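Long-range contacts in ESX-1 secretion-associated protein EspB (Mycobacterium marinum, PDB 7P0Z), which is secreted through the mycobacterial ESX-1 system and assembles as seven copies, probably forming a channel-like structure: residues 172-177 and 185-190; 18-23 and 71-76. All coordinates share one frame; numbering follows the deposited sequence.

In the fold
From the N terminus, helix 13-23 is followed by the long helix 42-81, which returns beside it; interaction 2 closes this 47-residue excursion by joining 18-23 to 71-76 within the PE domain. Farther along, after a disordered region and helix 149-166, interaction 1 closes a much shorter turn in the PPE domain, folding loop 172-177 back on the start of helix 181-224. The two closures follow in series, neither nesting nor crossing, yet their centres lie only 11 Å apart. Arg19 and Glu22 reach Arg173, while Leu72 packs on Ser189 and Met190, so the PE and PPE parts meet here at one end of the elongated bundle.

Interaction 1: 172-177 and 185-190; sequences FRIFEN and ACEASM
The ring of Phe175 turns one side toward Glu187 and Met190 and an edge toward Cys186. Glu187 CG and Met190 CE both lie to that side of its plane, neither squarely over the ring, whereas CB of Cys186 comes at the edge near CE2. Trp178 stacks with the ring edge-to-face, and Leu76 of helix 42-81 touches its rim near CZ. The Glu187 carboxylate runs almost parallel to the ring, the planes 12° apart. Met190, bent at its last torsion (chi3 -66°), brings CE to 3.4 Å from Phe175 CZ; its SD stands 5.2 Å from the ring centroid, an oblique Met-aromatic contact. The flexible thioether suits this place because it can curl between the loop and the helix. Phe172 covers the end of the same segment, with CD1 4.0 Å from Met190 CB and CG 3.5 Å from Met190 O. The polar link is a nearly straight bond, 172° at the hydrogen, from Phe175 N to Glu187 OE2 (3.0 Å), received on the anti side of the carboxylate. That oxygen also pairs with Arg67 of a second subunit. A buried glutamate so held would probably stay ionised, coupling the loop's conformation to the subunit interface.

Interaction 2: 18-23 and 71-76; sequences NRADEV and RLATSL
Ala20 and Ala73 face each other where helices 13-23 and 42-81 run antiparallel, 174° between the two segments. Their CA atoms are 4.6 Å apart and the segment axes 8.6 Å, a close spacing made possible by methyl side chains on both surfaces. The methyls are not set head-on: CB of Ala73 rests 3.5 Å from the carbonyl O of Ala20, and CB of Ala20 lies 3.9 Å from Leu76 CB.

One turn further on, Val23 fills the seam with both branches. Its CG1 sits between the backbone N and the carbonyl carbon (chi1 75°), a setting that gives the two methyls different targets. CG1 packs on Ala73 CB at 3.9 Å and also touches Leu76 CD1, while CG2, trans to the backbone N, reaches Leu72 CD2 at 3.6 Å. Leu72 starts off to one side of the seam, but its CG lies opposite its own backbone N (chi1 170°), carrying CD2 back to the valine, whose side chain it crosses at about a right angle. Leu76 lays CD1 3.9 Å from Ala20 CA. Branched chains suit these flanks because they can spread around the narrow alanine pair.

No hydrogen bond joins the segments, so dispersion and burial hold this seam together. Charges lie outside it, as where Asp21 forms a salt bridge with Arg77. Leu72 and Leu76 continue onto Met190 and Cys186 of helix 181-224, and Phe172 covers Val23. Such an antiparallel helical pair, packed against the helices of the PPE part, is characteristic of PE domains in PE-PPE assemblies of the EsxAB clan, joined in EspB within a single chain.

Interaction 1: 172-177 and 185-190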
loop_
_atom_site.group_PDB
_atom_site.type_symbol
_atom_site.label_atom_id
_atom_site.label_comp_id
_atom_site.label_asym_id
_atom_site.label_seq_id
_atom_site.Cartn_x
_atom_site.Cartn_y
_atom_site.Cartn_z
ATOM N N PHE A 172 24.471 19.126 21.117
ATOM C CA PHE A 172 23.110 19.625 21.126
ATOM C C PHE A 172 22.306 19.145 22.313
ATOM O O PHE A 172 21.091 19.307 22.317
ATOM C CB PHE A 172 22.379 19.238 19.852
ATOM C CG PHE A 172 23.077 19.626 18.626
ATOM C CD1 PHE A 172 23.311 20.943 18.344
ATOM C CD2 PHE A 172 23.488 18.677 17.736
ATOM C CE1 PHE A 172 23.951 21.304 17.206
ATOM C CE2 PHE A 172 24.119 19.036 16.587
ATOM C CZ PHE A 172 24.349 20.359 16.319
ATOM N N ARG A 173 22.945 18.563 23.312
ATOM C CA ARG A 173 22.219 18.102 24.477
ATOM C C ARG A 173 21.567 19.265 25.210
ATOM O O ARG A 173 21.943 20.424 25.058
ATOM C CB ARG A 173 23.151 17.359 25.414
ATOM C CG ARG A 173 24.122 18.242 26.078
ATOM C CD ARG A 173 25.140 17.450 26.795
ATOM N NE ARG A 173 26.124 18.319 27.403
ATOM C CZ ARG A 173 27.149 18.839 26.755
ATOM N NH1 ARG A 173 27.307 18.592 25.475
ATOM N NH2 ARG A 173 28.002 19.616 27.381
ATOM N N ILE A 174 20.555 18.932 26.004
ATOM C CA ILE A 174 19.887 19.901 26.850
ATOM C C ILE A 174 20.846 20.470 27.885
ATOM O O ILE A 174 21.912 19.920 28.159
ATOM C CB ILE A 174 18.690 19.237 27.537
ATOM C CG1 ILE A 174 19.198 18.093 28.394
ATOM C CG2 ILE A 174 17.693 18.752 26.532
ATOM C CD1 ILE A 174 18.155 17.491 29.222
ATOM N N PHE A 175 20.448 21.582 28.472
ATOM C CA PHE A 175 21.269 22.241 29.469
ATOM C C PHE A 175 21.024 21.641 30.839
ATOM O O PHE A 175 19.927 21.188 31.147
ATOM C CB PHE A 175 20.964 23.727 29.503
ATOM C CG PHE A 175 21.140 24.397 28.196
ATOM C CD1 PHE A 175 22.396 24.680 27.715
ATOM C CD2 PHE A 175 20.048 24.755 27.444
ATOM C CE1 PHE A 175 22.552 25.297 26.504
ATOM C CE2 PHE A 175 20.201 25.375 26.234
ATOM C CZ PHE A 175 21.455 25.647 25.765
ATOM N N GLU A 176 22.058 21.643 31.663
ATOM C CA GLU A 176 21.878 21.253 33.054
ATOM C C GLU A 176 21.181 22.341 33.852
ATOM O O GLU A 176 20.076 22.145 34.356
ATOM C CB GLU A 176 23.220 20.948 33.689
ATOM C CG GLU A 176 23.949 19.845 33.064
ATOM C CD GLU A 176 25.362 19.760 33.571
ATOM O OE1 GLU A 176 25.927 20.811 33.925
ATOM O OE2 GLU A 176 25.908 18.643 33.644
ATOM N N ASN A 177 21.805 23.504 33.958
ATOM C CA ASN A 177 21.396 24.506 34.923
ATOM C C ASN A 177 20.691 25.696 34.316
ATOM O O ASN A 177 20.483 26.682 35.011
ATOM C CB ASN A 177 22.603 24.995 35.710
ATOM C CG ASN A 177 23.375 23.886 36.292
ATOM O OD1 ASN A 177 22.847 23.093 37.051
ATOM N ND2 ASN A 177 24.635 23.802 35.938
ATOM N N ALA A 185 13.699 27.700 24.140
ATOM C CA ALA A 185 13.772 27.998 22.722
ATOM C C ALA A 185 15.114 27.586 22.133
ATOM O O ALA A 185 15.178 27.056 21.020
ATOM C CB ALA A 185 13.516 29.479 22.503
ATOM N N CYS A 186 16.192 27.814 22.865
ATOM C CA CYS A 186 17.503 27.412 22.392
ATOM C C CYS A 186 17.637 25.900 22.345
ATOM O O CYS A 186 18.302 25.359 21.461
ATOM C CB CYS A 186 18.579 28.027 23.276
ATOM S SG CYS A 186 18.878 29.762 22.944
ATOM N N GLU A 187 17.028 25.200 23.290
ATOM C CA GLU A 187 17.022 23.751 23.235
ATOM C C GLU A 187 16.253 23.247 22.030
ATOM O O GLU A 187 16.674 22.291 21.382
ATOM C CB GLU A 187 16.447 23.196 24.522
ATOM C CG GLU A 187 17.469 23.157 25.603
ATOM C CD GLU A 187 16.902 22.767 26.922
ATOM O OE1 GLU A 187 15.673 22.681 27.023
ATOM O OE2 GLU A 187 17.679 22.557 27.862
ATOM N N ALA A 188 15.130 23.874 21.712
ATOM C CA ALA A 188 14.401 23.481 20.515
ATOM C C ALA A 188 15.236 23.713 19.266
ATOM O O ALA A 188 15.246 22.889 18.343
ATOM C CB ALA A 188 13.087 24.244 20.426
ATOM N N SER A 189 15.954 24.823 19.227
ATOM C CA SER A 189 16.804 25.092 18.082
ATOM C C SER A 189 17.942 24.080 17.970
ATOM O O SER A 189 18.236 23.585 16.878
ATOM C CB SER A 189 17.334 26.513 18.174
ATOM O OG SER A 189 18.051 26.864 17.019
ATOM N N MET A 190 18.600 23.763 19.084
ATOM C CA MET A 190 19.644 22.746 19.051
ATOM C C MET A 190 19.091 21.393 18.646
ATOM O O MET A 190 19.753 20.633 17.940
ATOM C CB MET A 190 20.344 22.635 20.391
ATOM C CG MET A 190 21.261 23.760 20.677
ATOM S SD MET A 190 22.228 23.361 22.111
ATOM C CE MET A 190 20.916 23.354 23.307
#

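Interaction 2: 18-23 and 71-76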
loop_
_atom_site.group_PDB
_atom_site.type_symbol
_atom_site.label_atom_id
_atom_site.label_comp_id
_atom_site.label_asym_id
_atom_site.label_seq_id
_atom_site.Cartn_x
_atom_site.Cartn_y
_atom_site.Cartn_z
ATOM N N ASN A 18 30.130 28.175 27.598
ATOM C CA ASN A 18 30.838 26.964 27.230
ATOM C C ASN A 18 30.071 26.179 26.181
ATOM O O ASN A 18 30.662 25.647 25.239
ATOM C CB ASN A 18 31.083 26.106 28.457
ATOM C CG ASN A 18 32.147 26.661 29.341
ATOM O OD1 ASN A 18 32.948 27.486 28.930
ATOM N ND2 ASN A 18 32.178 26.195 30.564
ATOM N N ARG A 19 28.756 26.106 26.320
ATOM C CA ARG A 19 27.962 25.400 25.332
ATOM C C ARG A 19 27.995 26.109 23.991
ATOM O O ARG A 19 27.980 25.462 22.943
ATOM C CB ARG A 19 26.537 25.252 25.836
ATOM C CG ARG A 19 26.419 24.334 27.006
ATOM C CD ARG A 19 26.981 22.963 26.720
ATOM N NE ARG A 19 26.299 22.347 25.596
ATOM C CZ ARG A 19 25.135 21.723 25.682
ATOM N NH1 ARG A 19 24.515 21.633 26.839
ATOM N NH2 ARG A 19 24.584 21.203 24.602
ATOM N N ALA A 20 28.042 27.436 24.000
ATOM C CA ALA A 20 28.155 28.174 22.751
ATOM C C ALA A 20 29.462 27.866 22.045
ATOM O O ALA A 20 29.488 27.682 20.827
ATOM C CB ALA A 20 28.035 29.670 23.000
ATOM N N ASP A 21 30.558 27.805 22.784
ATOM C CA ASP A 21 31.799 27.423 22.127
ATOM C C ASP A 21 31.764 25.982 21.652
ATOM O O ASP A 21 32.320 25.670 20.601
ATOM C CB ASP A 21 32.981 27.650 23.041
ATOM C CG ASP A 21 33.337 29.097 23.144
ATOM O OD1 ASP A 21 32.867 29.878 22.300
ATOM O OD2 ASP A 21 34.087 29.465 24.066
ATOM N N GLU A 22 31.110 25.100 22.393
ATOM C CA GLU A 22 31.057 23.708 21.992
ATOM C C GLU A 22 30.206 23.496 20.748
ATOM O O GLU A 22 30.480 22.590 19.960
ATOM C CB GLU A 22 30.528 22.857 23.138
ATOM C CG GLU A 22 30.506 21.391 22.823
ATOM C CD GLU A 22 30.010 20.530 23.951
ATOM O OE1 GLU A 22 29.729 21.061 25.038
ATOM O OE2 GLU A 22 29.863 19.315 23.735
ATOM N N VAL A 23 29.177 24.308 20.549
ATOM C CA VAL A 23 28.247 23.986 19.488
ATOM C C VAL A 23 28.792 24.402 18.132
ATOM O O VAL A 23 28.432 23.816 17.113
ATOM C CB VAL A 23 26.876 24.621 19.764
ATOM C CG1 VAL A 23 26.901 26.101 19.504
ATOM C CG2 VAL A 23 25.807 23.940 18.947
ATOM N N ARG A 71 25.538 30.908 13.805
ATOM C CA ARG A 71 24.467 31.796 14.222
ATOM C C ARG A 71 23.849 31.340 15.529
ATOM O O ARG A 71 23.502 32.164 16.379
ATOM C CB ARG A 71 23.418 31.906 13.134
ATOM C CG ARG A 71 23.926 32.647 11.959
ATOM C CD ARG A 71 22.926 32.704 10.886
ATOM N NE ARG A 71 23.457 33.436 9.766
ATOM C CZ ARG A 71 22.718 33.897 8.780
ATOM N NH1 ARG A 71 21.423 33.671 8.775
ATOM N NH2 ARG A 71 23.285 34.561 7.800
ATOM N N LEU A 72 23.717 30.037 15.715
ATOM C CA LEU A 72 23.196 29.535 16.973
ATOM C C LEU A 72 24.117 29.883 18.135
ATOM O O LEU A 72 23.653 30.249 19.217
ATOM C CB LEU A 72 22.986 28.032 16.871
ATOM C CG LEU A 72 22.674 27.256 18.140
ATOM C CD1 LEU A 72 21.258 27.488 18.566
ATOM C CD2 LEU A 72 22.899 25.795 17.893
ATOM N N ALA A 73 25.425 29.776 17.932
ATOM C CA ALA A 73 26.356 30.157 18.984
ATOM C C ALA A 73 26.250 31.641 19.310
ATOM O O ALA A 73 26.312 32.037 20.479
ATOM C CB ALA A 73 27.779 29.801 18.578
ATOM N N THR A 74 26.093 32.477 18.291
ATOM C CA THR A 74 25.886 33.891 18.549
ATOM C C THR A 74 24.620 34.131 19.355
ATOM O O THR A 74 24.619 34.931 20.295
ATOM C CB THR A 74 25.847 34.661 17.238
ATOM O OG1 THR A 74 27.055 34.431 16.526
ATOM C CG2 THR A 74 25.707 36.111 17.492
ATOM N N SER A 75 23.536 33.454 19.008
ATOM C CA SER A 75 22.315 33.638 19.775
ATOM C C SER A 75 22.494 33.195 21.218
ATOM O O SER A 75 21.946 33.811 22.133
ATOM C CB SER A 75 21.155 32.895 19.130
ATOM O OG SER A 75 20.786 33.505 17.920
ATOM N N LEU A 76 23.244 32.124 21.441
ATOM C CA LEU A 76 23.490 31.696 22.808
ATOM C C LEU A 76 24.291 32.728 23.578
ATOM O O LEU A 76 24.038 32.961 24.757
ATOM C CB LEU A 76 24.207 30.358 22.831
ATOM C CG LEU A 76 23.383 29.154 22.418
ATOM C CD1 LEU A 76 24.300 27.991 22.155
ATOM C CD2 LEU A 76 22.393 28.816 23.479
#